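Local atomic coordinates of teichoic acid D-alanine hydrolase (Staphylococcus aureus, PDB entry 5ZH8), a protein that removes D-alanyl esters from wall teichoic acid and lipoteichoic acid and affects methicillin resistance and cell wall structure. Residues A[119-130]-A[282-292]. Residues are numbered along the deposited sequence; the frame is centred on the assembly and turned at random.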
loop_
_atom_site.group_PDB
_atom_site.type_symbol
_atom_site.label_atom_id
_atom_site.label_comp_id
_atom_site.label_asym_id
_atom_site.label_seq_id
_atom_site.Cartn_x
_atom_site.Cartn_y
_atom_site.Cartn_z
ATOM N N PRO A 119 -17.024 0.373 18.289
ATOM C CA PRO A 119 -16.533 1.714 18.630
ATOM C C PRO A 119 -15.378 1.701 19.637
ATOM O O PRO A 119 -14.599 2.648 19.689
ATOM C CB PRO A 119 -17.769 2.397 19.224
ATOM C CG PRO A 119 -18.920 1.726 18.551
ATOM C CD PRO A 119 -18.493 0.286 18.401
ATOM N N ASN A 120 -15.267 0.629 20.416
ATOM C CA ASN A 120 -14.158 0.460 21.360
ATOM C C ASN A 120 -12.820 0.106 20.707
ATOM O O ASN A 120 -11.770 0.292 21.325
ATOM C CB ASN A 120 -14.504 -0.593 22.413
ATOM C CG ASN A 120 -15.047 0.021 23.678
ATOM O OD1 ASN A 120 -16.254 -0.001 23.925
ATOM N ND2 ASN A 120 -14.156 0.608 24.477
ATOM N N THR A 121 -12.855 -0.402 19.477
ATOM C CA THR A 121 -11.638 -0.759 18.760
ATOM C C THR A 121 -10.710 0.441 18.579
ATOM O O THR A 121 -11.127 1.502 18.089
ATOM C CB THR A 121 -11.951 -1.326 17.370
ATOM O OG1 THR A 121 -12.872 -2.414 17.492
ATOM C CG2 THR A 121 -10.681 -1.814 16.694
ATOM N N MET A 122 -9.454 0.252 18.971
ATOM C CA MET A 122 -8.423 1.278 18.866
ATOM C C MET A 122 -7.468 0.904 17.740
ATOM O O MET A 122 -6.981 -0.223 17.685
ATOM C CB MET A 122 -7.659 1.391 20.188
ATOM C CG MET A 122 -8.539 1.796 21.354
ATOM S SD MET A 122 -7.876 1.393 22.974
ATOM C CE MET A 122 -6.572 2.608 23.155
ATOM N N PHE A 123 -7.205 1.857 16.852
ATOM C CA PHE A 123 -6.384 1.617 15.671
ATOM C C PHE A 123 -5.046 2.318 15.778
ATOM O O PHE A 123 -4.956 3.403 16.333
ATOM C CB PHE A 123 -7.107 2.113 14.417
ATOM C CG PHE A 123 -8.394 1.398 14.147
ATOM C CD1 PHE A 123 -9.545 1.747 14.832
ATOM C CD2 PHE A 123 -8.450 0.372 13.223
ATOM C CE1 PHE A 123 -10.732 1.087 14.595
ATOM C CE2 PHE A 123 -9.637 -0.290 12.985
ATOM C CZ PHE A 123 -10.780 0.065 13.669
ATOM N N LEU A 124 -4.010 1.682 15.247
ATOM C CA LEU A 124 -2.691 2.283 15.138
ATOM C C LEU A 124 -2.783 3.522 14.251
ATOM O O LEU A 124 -3.012 3.421 13.051
ATOM C CB LEU A 124 -1.707 1.271 14.549
ATOM C CG LEU A 124 -0.259 1.693 14.314
ATOM C CD1 LEU A 124 0.355 2.232 15.601
ATOM C CD2 LEU A 124 0.544 0.509 13.786
ATOM N N ILE A 125 -2.621 4.697 14.848
ATOM C CA ILE A 125 -2.804 5.947 14.117
ATOM C C ILE A 125 -1.589 6.314 13.280
ATOM O O ILE A 125 -1.665 7.240 12.468
ATOM C CB ILE A 125 -3.175 7.128 15.045
ATOM C CG1 ILE A 125 -1.992 7.559 15.928
ATOM C CG2 ILE A 125 -4.382 6.772 15.901
ATOM C CD1 ILE A 125 -2.272 8.788 16.774
ATOM N N GLY A 126 -0.478 5.606 13.483
ATOM C CA GLY A 126 0.758 5.876 12.758
ATOM C C GLY A 126 1.136 7.350 12.762
ATOM O O GLY A 126 1.099 8.019 13.801
ATOM N N SER A 127 1.453 7.868 11.580
ATOM C CA SER A 127 1.961 9.230 11.430
ATOM C C SER A 127 1.048 10.327 11.984
ATOM O O SER A 127 1.485 11.469 12.152
ATOM C CB SER A 127 2.241 9.516 9.966
ATOM O OG SER A 127 3.032 10.671 9.846
ATOM N N ALA A 128 -0.211 9.999 12.267
ATOM C CA ALA A 128 -1.106 10.949 12.915
ATOM C C ALA A 128 -0.700 11.250 14.363
ATOM O O ALA A 128 -1.152 12.248 14.922
ATOM C CB ALA A 128 -2.546 10.466 12.852
ATOM N N GLN A 129 0.145 10.410 14.969
ATOM C CA GLN A 129 0.701 10.726 16.296
ATOM C C GLN A 129 1.590 11.968 16.267
ATOM O O GLN A 129 1.765 12.623 17.289
ATOM C CB GLN A 129 1.490 9.557 16.898
ATOM C CG GLN A 129 1.762 9.746 18.389
ATOM C CD GLN A 129 2.616 8.656 18.994
ATOM O OE1 GLN A 129 3.365 7.977 18.294
ATOM N NE2 GLN A 129 2.523 8.493 20.311
ATOM N N LYS A 130 2.149 12.294 15.109
ATOM C CA LYS A 130 2.911 13.537 14.962
ATOM C C LYS A 130 2.123 14.781 15.424
ATOM O O LYS A 130 2.720 15.758 15.874
ATOM C CB LYS A 130 3.364 13.718 13.515
ATOM C CG LYS A 130 4.400 12.703 13.065
ATOM C CD LYS A 130 4.940 13.041 11.691
ATOM C CE LYS A 130 6.019 12.063 11.267
ATOM N NZ LYS A 130 5.519 10.666 11.177
ATOM N N TYR A 282 9.341 4.143 18.468
ATOM C CA TYR A 282 8.532 5.053 17.650
ATOM C C TYR A 282 7.657 6.011 18.460
ATOM O O TYR A 282 6.591 6.432 17.997
ATOM C CB TYR A 282 7.676 4.244 16.657
ATOM C CG TYR A 282 8.072 4.471 15.216
ATOM C CD1 TYR A 282 7.584 5.569 14.509
ATOM C CD2 TYR A 282 8.950 3.609 14.568
ATOM C CE1 TYR A 282 7.952 5.791 13.196
ATOM C CE2 TYR A 282 9.323 3.824 13.254
ATOM C CZ TYR A 282 8.822 4.916 12.572
ATOM O OH TYR A 282 9.193 5.124 11.265
ATOM N N TYR A 283 8.118 6.377 19.653
ATOM C CA TYR A 283 7.373 7.307 20.504
ATOM C C TYR A 283 7.349 8.691 19.877
ATOM O O TYR A 283 8.382 9.346 19.770
ATOM C CB TYR A 283 7.968 7.364 21.911
ATOM C CG TYR A 283 7.562 6.193 22.777
ATOM C CD1 TYR A 283 8.233 4.980 22.694
ATOM C CD2 TYR A 283 6.498 6.297 23.670
ATOM C CE1 TYR A 283 7.859 3.903 23.477
ATOM C CE2 TYR A 283 6.118 5.226 24.457
ATOM C CZ TYR A 283 6.807 4.030 24.358
ATOM O OH TYR A 283 6.458 2.951 25.137
ATOM N N GLY A 284 6.166 9.110 19.436
ATOM C CA GLY A 284 5.965 10.437 18.864
ATOM C C GLY A 284 5.722 10.465 17.367
ATOM O O GLY A 284 5.229 11.467 16.848
ATOM N N ALA A 285 6.068 9.386 16.670
ATOM C CA ALA A 285 5.894 9.306 15.207
ATOM C C ALA A 285 4.979 8.162 14.748
ATOM O O ALA A 285 4.860 7.911 13.546
ATOM C CB ALA A 285 7.254 9.193 14.528
ATOM N N GLY A 286 4.347 7.464 15.695
ATOM C CA GLY A 286 3.287 6.511 15.364
ATOM C C GLY A 286 3.283 5.181 16.096
ATOM O O GLY A 286 3.281 4.127 15.457
ATOM N N ASN A 287 3.246 5.225 17.427
ATOM C CA ASN A 287 3.030 4.021 18.239
ATOM C C ASN A 287 1.824 4.189 19.165
ATOM O O ASN A 287 1.741 3.534 20.205
ATOM C CB ASN A 287 4.289 3.657 19.038
ATOM C CG ASN A 287 4.595 4.644 20.152
ATOM O OD1 ASN A 287 4.035 5.741 20.209
ATOM N ND2 ASN A 287 5.492 4.250 21.051
ATOM N N LEU A 288 0.886 5.050 18.769
ATOM C CA LEU A 288 -0.315 5.313 19.557
ATOM C C LEU A 288 -1.540 4.688 18.902
ATOM O O LEU A 288 -1.666 4.698 17.680
ATOM C CB LEU A 288 -0.536 6.813 19.692
ATOM C CG LEU A 288 -1.553 7.264 20.737
ATOM C CD1 LEU A 288 -0.962 7.189 22.143
ATOM C CD2 LEU A 288 -2.007 8.675 20.405
ATOM N N TYR A 289 -2.438 4.160 19.735
ATOM C CA TYR A 289 -3.698 3.573 19.292
ATOM C C TYR A 289 -4.868 4.415 19.792
ATOM O O TYR A 289 -4.911 4.778 20.961
ATOM C CB TYR A 289 -3.831 2.144 19.824
ATOM C CG TYR A 289 -2.952 1.130 19.132
ATOM C CD1 TYR A 289 -1.577 1.118 19.323
ATOM C CD2 TYR A 289 -3.505 0.169 18.289
ATOM C CE1 TYR A 289 -0.775 0.176 18.691
ATOM C CE2 TYR A 289 -2.714 -0.774 17.650
ATOM C CZ TYR A 289 -1.353 -0.768 17.850
ATOM O OH TYR A 289 -0.568 -1.698 17.210
ATOM N N MET A 290 -5.817 4.715 18.911
ATOM C CA MET A 290 -6.971 5.553 19.252
ATOM C C MET A 290 -8.251 4.961 18.698
ATOM O O MET A 290 -8.261 4.443 17.586
ATOM C CB MET A 290 -6.850 6.948 18.622
ATOM C CG MET A 290 -5.790 7.854 19.189
ATOM S SD MET A 290 -5.955 9.536 18.521
ATOM C CE MET A 290 -7.034 10.252 19.757
ATOM N N THR A 291 -9.335 5.087 19.458
ATOM C CA THR A 291 -10.670 4.958 18.889
ATOM C C THR A 291 -10.920 6.206 18.055
ATOM O O THR A 291 -10.490 7.292 18.434
ATOM C CB THR A 291 -11.771 4.848 19.963
ATOM O OG1 THR A 291 -11.716 5.974 20.840
ATOM C CG2 THR A 291 -11.611 3.581 20.780
ATOM N N PRO A 292 -11.600 6.059 16.907
ATOM C CA PRO A 292 -12.012 7.228 16.112
ATOM C C PRO A 292 -12.745 8.307 16.918
ATOM O O PRO A 292 -12.554 9.490 16.666
ATOM C CB PRO A 292 -12.943 6.618 15.059
ATOM C CG PRO A 292 -12.421 5.237 14.872
ATOM C CD PRO A 292 -11.893 4.791 16.211
#
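Ile125 packs against Leu288 and Met290 just past the end of strand 123-124, which pairs antiparallel with strand 288-290. This is part of a small three-stranded sheet, completed by strand 248-250, in a beta-lactamase-family fold. The Ile125 and Leu288 side chains run side by side, with Ile125 CD1 3.6 Å from Leu288 CD2. Ile125 CG1 sits between the backbone N and the carbonyl carbon (chi1 70°), which brings it against Leu288 O, while its CG2 branch meets Met290 CB. Phe351 of the large sheet also touches Ile125.

Leu124 and Tyr289 share one sheet face. Leu124 CB lies over the Tyr289 ring, 4.1 Å from its centroid, in a CH-pi contact. Met122 O sits at the edge of that ring. Phe123 and Met290 are on the other face and form a hydrogen-bonded pair, with Phe123 N 2.9 Å from Met290 O. Ile125 N extends the pairing with a straight bond to Leu288 O.

Beyond the strands, Gln129 reaches across with an extended side chain. Its OE1 accepts a bond from Asn287 N at 2.9 Å and weak, bent ones from Gly284 N and Gly286 N. Its NE2 donates to Asn287 OD1, nearly in line with the C=O bond. The amide of Gln129 is thus held at both ends. Asn287 ND2 bonds to Leu279 O and lies over the Tyr283 ring.

Ser127 and Lys130 fit the SxxK motif, whose serine is the nucleophile in related enzymes. Gln129, between the two, ties this motif to the 284-287 turn. Ser127 OG also hydrogen-bonds Tyr211 OH. Lys130 NZ forms a salt bridge with Asp213 and donates to Ser127 OG at 2.8 Å.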